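Local coordinates for PHOX (Pseudomonas fluorescens, PDB 4A9V), which acts as an alkaline phosphatase, probably cleaving phosphate monoesters at an iron-calcium cofactor held within a beta-propeller, at residues 36-41 and 64-69; 86-91 and 117-122. All coordinates share one frame; numbering follows the deposited sequence.

Overall arrangement
Contact 2 pairs the two middle strands of a four-stranded antiparallel propeller blade, and contact 1 brings the chain entering that blade's first strand against the end of strand 30-37, which belongs to the neighbouring sheet. The centres of contacts 1 and 2 lie about 8 Å apart. The two meet directly where D69 N bonds to N88 O (2.9 Å) and where N89 ND2 reaches D66 O (3.1 Å). Each delivers one carboxylate to the metal centre: D69 from 64-69 and E90 from 86-91 both line the mu-oxo-diiron pocket. The nearest atoms of the E90 side chain lie about 4 Å from the lithium ion held by D69 and about 5 Å from a calcium ion.

Contact 1 (36-41 and 64-69); sequences ISWGQP and FGDNND. With LI (lithium ion), chain D.
I36 lays CG2 over one face of the F64 ring, 3.9 Å from its centroid, and brings CD1 to 3.6 Å from F64 CD1. The carbonyl oxygen of S37 approaches F64 CD2 obliquely, and S37 then opens a type II turn closed by the bond from Q40 N to S37 O. In that turn the W38 indole stacks on the D66 carboxylate, the planes only 11° apart, with D66 OD1 3.5 Å from W38 CG. W38 CG runs anti to the backbone N (chi1 166°), which swings the ring across D66; W38 NE1 is taken by Q60 and D66 OD2 by T92. A leucine in place of W38 would probably leave Q60 without its indole donor and the D66 carboxylate without its flat cover. G39 N donates to F64 O at 2.9 Å, while Q40 O accepts F64 N at 2.8 Å, so the F64 backbone is gripped from both ends. Farther along, D69 chelates the lithium ion through both carboxylate oxygens. Strand 30-37 pairs with strand 572-578 near the C-terminus, consistent with the velcro closure of beta-propellers, and F64 fills the seam between sheets, touching V573 of strand 572-578 and I87 of strand 82-89.

Contact 2 (86-91 and 117-122); sequences AINNEY and EGVSVI. With FEO (mu-oxo-diiron), chain S.
The N89 amide reaches diagonally to S120 on the same face of the antiparallel pair, and S120 OG donates to an in-plane lone pair of N89 OD1 at 2.7 Å. A chi1 of -63° brings the amide over toward S120, and its ND2 bond to D66 O helps hold its rotation; S120 OG in turn accepts G65 N. Farther along, I87 and I122 touch through their CD1 methyls, 3.8 Å apart. On the face carrying A86, N88 and V119, the valine methyls divide their contacts: CG2 lies 3.6 Å from N88 OD1, and CG1 packs on A86 CB. Backbone bonds pair I87 with S120 and N89 with G118, S120 N to I87 O (2.8 Å) being nearly straight. Past the pairing, E117 stretches alongside the loop at E90 and Y91, placing OE2 3.4 Å from Y91 CA, while OE1 takes Q177 N. The E90 side chain runs out straight, away from 117-122, and binds the iron atom FE1 through OE2 at 2.1 Å, an iron shared with C179 and E194. N88 ND2 donates to C179 O, and OD1 accepts from Y189, so N88 probably helps place C179, whose SG binds the iron, as a second-shell residue.

Contact 1 (36-41 and 64-69)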
ATOM      1  N   ILE A  36      -4.312  -9.639 -15.927  1.00  7.67           N
ATOM      2  CA  ILE A  36      -2.894  -9.946 -16.089  1.00  7.03           C
ATOM      3  C   ILE A  36      -2.418 -10.660 -14.829  1.00  7.09           C
ATOM      4  O   ILE A  36      -2.988 -10.466 -13.754  1.00  7.57           O
ATOM      5  CB  ILE A  36      -2.054  -8.665 -16.356  1.00  7.67           C
ATOM      6  CG1 ILE A  36      -0.609  -9.007 -16.734  1.00  7.63           C
ATOM      7  CG2 ILE A  36      -2.122  -7.692 -15.185  1.00  8.47           C
ATOM      8  CD1 ILE A  36       0.085  -7.881 -17.477  1.00  8.43           C
ATOM      9  N   SER A  37      -1.437 -11.544 -14.985  1.00  6.89           N
ATOM     10  CA  SER A  37      -0.869 -12.299 -13.874  1.00  7.29           C
ATOM     11  C   SER A  37       0.651 -12.136 -13.832  1.00  7.48           C
ATOM     12  O   SER A  37       1.303 -11.926 -14.858  1.00  7.57           O
ATOM     13  CB  SER A  37      -1.187 -13.793 -14.015  1.00  8.07           C
ATOM     14  OG  SER A  37      -2.579 -14.049 -14.008  1.00  8.54           O
ATOM     15  N   TRP A  38       1.208 -12.367 -12.648  1.00  6.88           N
ATOM     16  CA  TRP A  38       2.644 -12.520 -12.467  1.00  7.02           C
ATOM     17  C   TRP A  38       3.238 -13.342 -13.579  1.00  7.34           C
ATOM     18  O   TRP A  38       2.762 -14.443 -13.874  1.00  7.60           O
ATOM     19  CB  TRP A  38       2.929 -13.174 -11.119  1.00  7.00           C
ATOM     20  CG  TRP A  38       4.331 -13.669 -10.986  1.00  7.23           C
ATOM     21  CD1 TRP A  38       5.513 -12.986 -11.246  1.00  7.40           C
ATOM     22  CD2 TRP A  38       4.731 -15.021 -10.642  1.00  7.50           C
ATOM     23  NE1 TRP A  38       6.591 -13.813 -11.084  1.00  7.89           N
ATOM     24  CE2 TRP A  38       6.179 -15.052 -10.720  1.00  8.06           C
ATOM     25  CE3 TRP A  38       4.048 -16.157 -10.250  1.00  8.35           C
ATOM     26  CZ2 TRP A  38       6.897 -16.203 -10.446  1.00  9.07           C
ATOM     27  CZ3 TRP A  38       4.773 -17.314  -9.999  1.00  9.57           C
ATOM     28  CH2 TRP A  38       6.164 -17.340 -10.098  1.00  9.45           C
ATOM     29  N   GLY A  39       4.276 -12.810 -14.219  1.00  7.30           N
ATOM     30  CA  GLY A  39       5.027 -13.551 -15.221  1.00  7.82           C
ATOM     31  C   GLY A  39       4.661 -13.236 -16.662  1.00  7.42           C
ATOM     32  O   GLY A  39       5.370 -13.654 -17.575  1.00  8.87           O
ATOM     33  N   GLN A  40       3.582 -12.489 -16.883  1.00  7.76           N
ATOM     34  CA  GLN A  40       3.163 -12.134 -18.238  1.00  7.70           C
ATOM     35  C   GLN A  40       4.234 -11.284 -18.917  1.00  7.34           C
ATOM     36  O   GLN A  40       4.544 -10.199 -18.439  1.00  7.97           O
ATOM     37  CB  GLN A  40       1.866 -11.337 -18.162  1.00  7.98           C
ATOM     38  CG  GLN A  40       1.394 -10.772 -19.490  1.00  9.09           C
ATOM     39  CD  GLN A  40       1.068 -11.851 -20.497  1.00  9.68           C
ATOM     40  OE1 GLN A  40       0.340 -12.798 -20.189  1.00 10.41           O
ATOM     41  NE2 GLN A  40       1.600 -11.713 -21.707  1.00 10.71           N
ATOM     42  N   PRO A  41       4.736 -11.712 -20.090  1.00  7.93           N
ATOM     43  CA  PRO A  41       5.640 -10.810 -20.799  1.00  8.40           C
ATOM     44  C   PRO A  41       4.940  -9.525 -21.222  1.00  8.01           C
ATOM     45  O   PRO A  41       3.798  -9.556 -21.691  1.00  8.42           O
ATOM     46  CB  PRO A  41       6.091 -11.628 -22.017  1.00  9.55           C
ATOM     47  CG  PRO A  41       5.063 -12.700 -22.165  1.00 10.05           C
ATOM     48  CD  PRO A  41       4.611 -13.013 -20.774  1.00  8.93           C
ATOM     49  N   PHE A  64       5.536  -8.993 -16.105  1.00  7.28           N
ATOM     50  CA  PHE A  64       4.752  -8.506 -14.984  1.00  7.02           C
ATOM     51  C   PHE A  64       5.322  -9.079 -13.685  1.00  6.98           C
ATOM     52  O   PHE A  64       5.620 -10.268 -13.592  1.00  7.09           O
ATOM     53  CB  PHE A  64       3.289  -8.920 -15.159  1.00  7.16           C
ATOM     54  CG  PHE A  64       2.333  -8.172 -14.275  1.00  6.87           C
ATOM     55  CD1 PHE A  64       2.010  -6.853 -14.552  1.00  8.50           C
ATOM     56  CD2 PHE A  64       1.705  -8.808 -13.224  1.00  7.54           C
ATOM     57  CE1 PHE A  64       1.091  -6.177 -13.778  1.00  9.17           C
ATOM     58  CE2 PHE A  64       0.785  -8.137 -12.438  1.00  8.84           C
ATOM     59  CZ  PHE A  64       0.483  -6.815 -12.712  1.00  9.26           C
ATOM     60  N   GLY A  65       5.485  -8.214 -12.690  1.00  6.99           N
ATOM     61  CA  GLY A  65       6.116  -8.604 -11.441  1.00  7.36           C
ATOM     62  C   GLY A  65       5.208  -9.457 -10.585  1.00  6.38           C
ATOM     63  O   GLY A  65       4.080  -9.795 -10.965  1.00  7.02           O
ATOM     64  N   ASP A  66       5.736  -9.853  -9.432  1.00  7.16           N
ATOM     65  CA  ASP A  66       5.046 -10.762  -8.526  1.00  7.12           C
ATOM     66  C   ASP A  66       4.225  -9.974  -7.502  1.00  7.06           C
ATOM     67  O   ASP A  66       4.342  -8.753  -7.382  1.00  7.13           O
ATOM     68  CB  ASP A  66       6.076 -11.669  -7.838  1.00  7.72           C
ATOM     69  CG  ASP A  66       5.512 -13.030  -7.439  1.00  9.22           C
ATOM     70  OD1 ASP A  66       4.277 -13.223  -7.510  1.00  8.83           O
ATOM     71  OD2 ASP A  66       6.322 -13.889  -7.018  1.00 10.08           O
ATOM     72  N   ASN A  67       3.354 -10.685  -6.798  1.00  6.89           N
ATOM     73  CA  ASN A  67       2.592 -10.146  -5.685  1.00  6.91           C
ATOM     74  C   ASN A  67       2.094  -8.723  -5.935  1.00  6.87           C
ATOM     75  O   ASN A  67       2.343  -7.807  -5.150  1.00  6.70           O
ATOM     76  CB  ASN A  67       3.368 -10.297  -4.376  1.00  7.22           C
ATOM     77  CG  ASN A  67       3.460 -11.748  -3.935  1.00  7.81           C
ATOM     78  OD1 ASN A  67       2.718 -12.602  -4.424  1.00  8.65           O
ATOM     79  ND2 ASN A  67       4.360 -12.039  -3.009  1.00  9.00           N
ATOM     80  N   ASN A  68       1.208  -8.591  -6.913  0.50  7.07           N
ATOM     81  CA  ASN A  68       0.703  -7.274  -7.269  0.50  7.44           C
ATOM     82  C   ASN A  68      -0.166  -6.693  -6.166  0.50  6.85           C
ATOM     83  O   ASN A  68      -0.821  -7.421  -5.414  0.50  9.27           O
ATOM     84  CB  ASN A  68      -0.029  -7.280  -8.619  0.50  6.06           C
ATOM     85  CG  ASN A  68      -1.108  -8.339  -8.721  0.50  7.29           C
ATOM     86  OD1 ASN A  68      -0.979  -9.243  -9.544  0.50 14.32           O
ATOM     87  ND2 ASN A  68      -2.293  -7.993  -8.235  0.50  8.24           N
ATOM     88  N   ASP A  69       0.012  -5.396  -5.943  1.00  6.01           N
ATOM     89  CA  ASP A  69      -0.469  -4.744  -4.741  1.00  6.27           C
ATOM     90  C   ASP A  69      -1.196  -3.446  -5.155  1.00  6.13           C
ATOM     91  O   ASP A  69      -2.091  -3.480  -5.999  1.00  6.83           O
ATOM     92  CB  ASP A  69       0.717  -4.542  -3.778  1.00  6.28           C
ATOM     93  CG  ASP A  69       0.305  -4.453  -2.323  1.00  6.98           C
ATOM     94  OD1 ASP A  69      -0.827  -3.997  -2.047  1.00  8.05           O
ATOM     95  OD2 ASP A  69       1.143  -4.809  -1.454  1.00  8.67           O
TER
HETATM   96 LI    LI D 613      -0.154  -4.312   0.256  1.00  8.34          LI
HETATM   97  O   HOH W   1       0.713  -5.000   1.086  1.00  8.23           O
HETATM   98  O   HOH W   2      -1.116  -2.786   0.397  1.00  8.22           O

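Contact 2 (86-91 and 117-122)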
ATOM      1  N   ALA A  86      -0.647   1.634 -13.517  1.00  6.47           N
ATOM      2  CA  ALA A  86       0.616   1.425 -12.843  1.00  6.15           C
ATOM      3  C   ALA A  86       0.318   0.573 -11.623  1.00  5.83           C
ATOM      4  O   ALA A  86      -0.548   0.919 -10.808  1.00  6.53           O
ATOM      5  CB  ALA A  86       1.220   2.757 -12.427  1.00  7.03           C
ATOM      6  N   ILE A  87       0.998  -0.570 -11.532  1.00  5.93           N
ATOM      7  CA  ILE A  87       0.662  -1.604 -10.568  1.00  6.15           C
ATOM      8  C   ILE A  87       1.926  -1.995  -9.809  1.00  5.90           C
ATOM      9  O   ILE A  87       2.941  -2.379 -10.397  1.00  6.60           O
ATOM     10  CB  ILE A  87       0.078  -2.839 -11.273  1.00  6.35           C
ATOM     11  CG1 ILE A  87      -1.190  -2.484 -12.059  1.00  7.08           C
ATOM     12  CG2 ILE A  87      -0.193  -3.939 -10.262  1.00  6.95           C
ATOM     13  CD1 ILE A  87      -1.443  -3.383 -13.256  1.00  8.37           C
ATOM     14  N   ASN A  88       1.863  -1.897  -8.488  1.00  5.81           N
ATOM     15  CA  ASN A  88       2.981  -2.269  -7.648  1.00  5.83           C
ATOM     16  C   ASN A  88       3.175  -3.771  -7.630  1.00  5.66           C
ATOM     17  O   ASN A  88       2.204  -4.528  -7.635  1.00  6.32           O
ATOM     18  CB  ASN A  88       2.737  -1.823  -6.219  1.00  5.97           C
ATOM     19  CG  ASN A  88       2.823  -0.328  -6.038  1.00  6.24           C
ATOM     20  OD1 ASN A  88       3.187   0.423  -6.951  1.00  6.91           O
ATOM     21  ND2 ASN A  88       2.536   0.112  -4.828  1.00  7.77           N
ATOM     22  N   ASN A  89       4.428  -4.173  -7.431  1.00  5.99           N
ATOM     23  CA  ASN A  89       4.811  -5.560  -7.221  1.00  6.62           C
ATOM     24  C   ASN A  89       5.612  -5.629  -5.930  1.00  6.19           C
ATOM     25  O   ASN A  89       6.732  -5.117  -5.862  1.00  7.01           O
ATOM     26  CB  ASN A  89       5.659  -6.026  -8.413  1.00  6.82           C
ATOM     27  CG  ASN A  89       4.887  -5.992  -9.711  1.00  7.78           C
ATOM     28  OD1 ASN A  89       5.228  -5.257 -10.639  1.00  8.93           O
ATOM     29  ND2 ASN A  89       3.829  -6.795  -9.785  1.00  7.96           N
ATOM     30  N   GLU A  90       4.998  -6.138  -4.870  1.00  6.24           N
ATOM     31  CA  GLU A  90       5.524  -5.892  -3.529  1.00  6.03           C
ATOM     32  C   GLU A  90       6.683  -6.811  -3.144  1.00  6.71           C
ATOM     33  O   GLU A  90       7.658  -6.367  -2.546  1.00  7.84           O
ATOM     34  CB  GLU A  90       4.412  -5.979  -2.489  1.00  6.44           C
ATOM     35  CG  GLU A  90       4.862  -5.468  -1.127  1.00  7.03           C
ATOM     36  CD  GLU A  90       3.816  -5.616  -0.046  1.00  7.25           C
ATOM     37  OE1 GLU A  90       3.184  -6.689   0.026  1.00  8.70           O
ATOM     38  OE2 GLU A  90       3.685  -4.676   0.780  1.00  8.61           O
ATOM     39  N   TYR A  91       6.550  -8.106  -3.404  1.00  6.58           N
ATOM     40  CA  TYR A  91       7.561  -9.071  -2.986  1.00  7.38           C
ATOM     41  C   TYR A  91       7.348 -10.337  -3.791  1.00  7.29           C
ATOM     42  O   TYR A  91       6.605 -10.322  -4.778  1.00  8.11           O
ATOM     43  CB  TYR A  91       7.538  -9.303  -1.459  1.00  7.88           C
ATOM     44  CG  TYR A  91       6.332 -10.034  -0.914  1.00  7.78           C
ATOM     45  CD1 TYR A  91       5.106  -9.395  -0.767  1.00  8.13           C
ATOM     46  CD2 TYR A  91       6.445 -11.324  -0.430  1.00  8.39           C
ATOM     47  CE1 TYR A  91       4.028 -10.029  -0.178  1.00  9.13           C
ATOM     48  CE2 TYR A  91       5.371 -11.974   0.150  1.00  9.27           C
ATOM     49  CZ  TYR A  91       4.168 -11.315   0.288  1.00  9.34           C
ATOM     50  OH  TYR A  91       3.075 -11.938   0.847  1.00 12.24           O
ATOM     51  N   GLU A 117      10.008  -7.286  -8.094  1.00  7.23           N
ATOM     52  CA  GLU A 117       9.464  -6.205  -7.282  1.00  6.94           C
ATOM     53  C   GLU A 117       9.579  -4.888  -8.026  1.00  6.78           C
ATOM     54  O   GLU A 117      10.336  -4.774  -8.987  1.00  8.07           O
ATOM     55  CB  GLU A 117      10.198  -6.139  -5.944  1.00  7.40           C
ATOM     56  CG  GLU A 117      10.180  -7.486  -5.228  1.00  8.48           C
ATOM     57  CD  GLU A 117      10.715  -7.489  -3.814  1.00  7.40           C
ATOM     58  OE1 GLU A 117      10.937  -6.425  -3.214  1.00  8.49           O
ATOM     59  OE2 GLU A 117      10.950  -8.613  -3.313  1.00  9.14           O
ATOM     60  N   GLY A 118       8.811  -3.903  -7.580  1.00  6.70           N
ATOM     61  CA  GLY A 118       8.827  -2.582  -8.193  1.00  7.28           C
ATOM     62  C   GLY A 118       7.447  -2.216  -8.691  1.00  5.67           C
ATOM     63  O   GLY A 118       6.466  -2.307  -7.945  1.00  6.57           O
ATOM     64  N   VAL A 119       7.380  -1.790  -9.948  1.00  6.64           N
ATOM     65  CA  VAL A 119       6.140  -1.370 -10.577  1.00  5.86           C
ATOM     66  C   VAL A 119       6.080  -1.973 -11.976  1.00  6.36           C
ATOM     67  O   VAL A 119       7.098  -2.112 -12.662  1.00  7.38           O
ATOM     68  CB  VAL A 119       6.028   0.173 -10.621  1.00  6.54           C
ATOM     69  CG1 VAL A 119       4.791   0.623 -11.382  1.00  7.64           C
ATOM     70  CG2 VAL A 119       6.010   0.738  -9.205  1.00  7.46           C
ATOM     71  N   SER A 120       4.872  -2.344 -12.384  1.00  6.27           N
ATOM     72  CA  SER A 120       4.582  -2.690 -13.774  1.00  6.36           C
ATOM     73  C   SER A 120       3.609  -1.658 -14.331  1.00  6.69           C
ATOM     74  O   SER A 120       2.513  -1.492 -13.802  1.00  7.27           O
ATOM     75  CB  SER A 120       3.930  -4.070 -13.836  1.00  7.13           C
ATOM     76  OG  SER A 120       4.774  -5.072 -13.323  1.00  7.44           O
ATOM     77  N   VAL A 121       4.032  -0.930 -15.363  1.00  6.96           N
ATOM     78  CA  VAL A 121       3.141  -0.039 -16.098  1.00  7.50           C
ATOM     79  C   VAL A 121       2.649  -0.772 -17.336  1.00  6.93           C
ATOM     80  O   VAL A 121       3.451  -1.358 -18.067  1.00  7.61           O
ATOM     81  CB  VAL A 121       3.857   1.258 -16.531  1.00  7.78           C
ATOM     82  CG1 VAL A 121       2.893   2.186 -17.259  1.00  8.27           C
ATOM     83  CG2 VAL A 121       4.476   1.958 -15.334  1.00  9.53           C
ATOM     84  N   ILE A 122       1.329  -0.817 -17.502  1.00  6.73           N
ATOM     85  CA  ILE A 122       0.720  -1.509 -18.630  1.00  7.41           C
ATOM     86  C   ILE A 122      -0.330  -0.645 -19.304  1.00  7.04           C
ATOM     87  O   ILE A 122      -0.981   0.175 -18.660  1.00  8.25           O
ATOM     88  CB  ILE A 122       0.092  -2.855 -18.212  1.00  7.33           C
ATOM     89  CG1 ILE A 122      -1.095  -2.656 -17.261  1.00  8.28           C
ATOM     90  CG2 ILE A 122       1.149  -3.772 -17.609  1.00  8.44           C
ATOM     91  CD1 ILE A 122      -1.833  -3.943 -16.949  1.00 10.23           C
TER
HETATM   92 FE1  FEO S1594       2.310  -4.005   2.145  1.00  7.69          FE
HETATM   93 FE2  FEO S1594       1.055  -2.779   5.143  1.00  7.08          FE
HETATM   94  O   FEO S1594       0.979  -3.895   3.569  1.00  7.92           O
HETATM   95  O   HOH W   1       0.713  -5.000   1.086  1.00  8.23           O
HETATM   96  O   HOH W   3       2.688  -5.959   3.237  1.00 13.70           O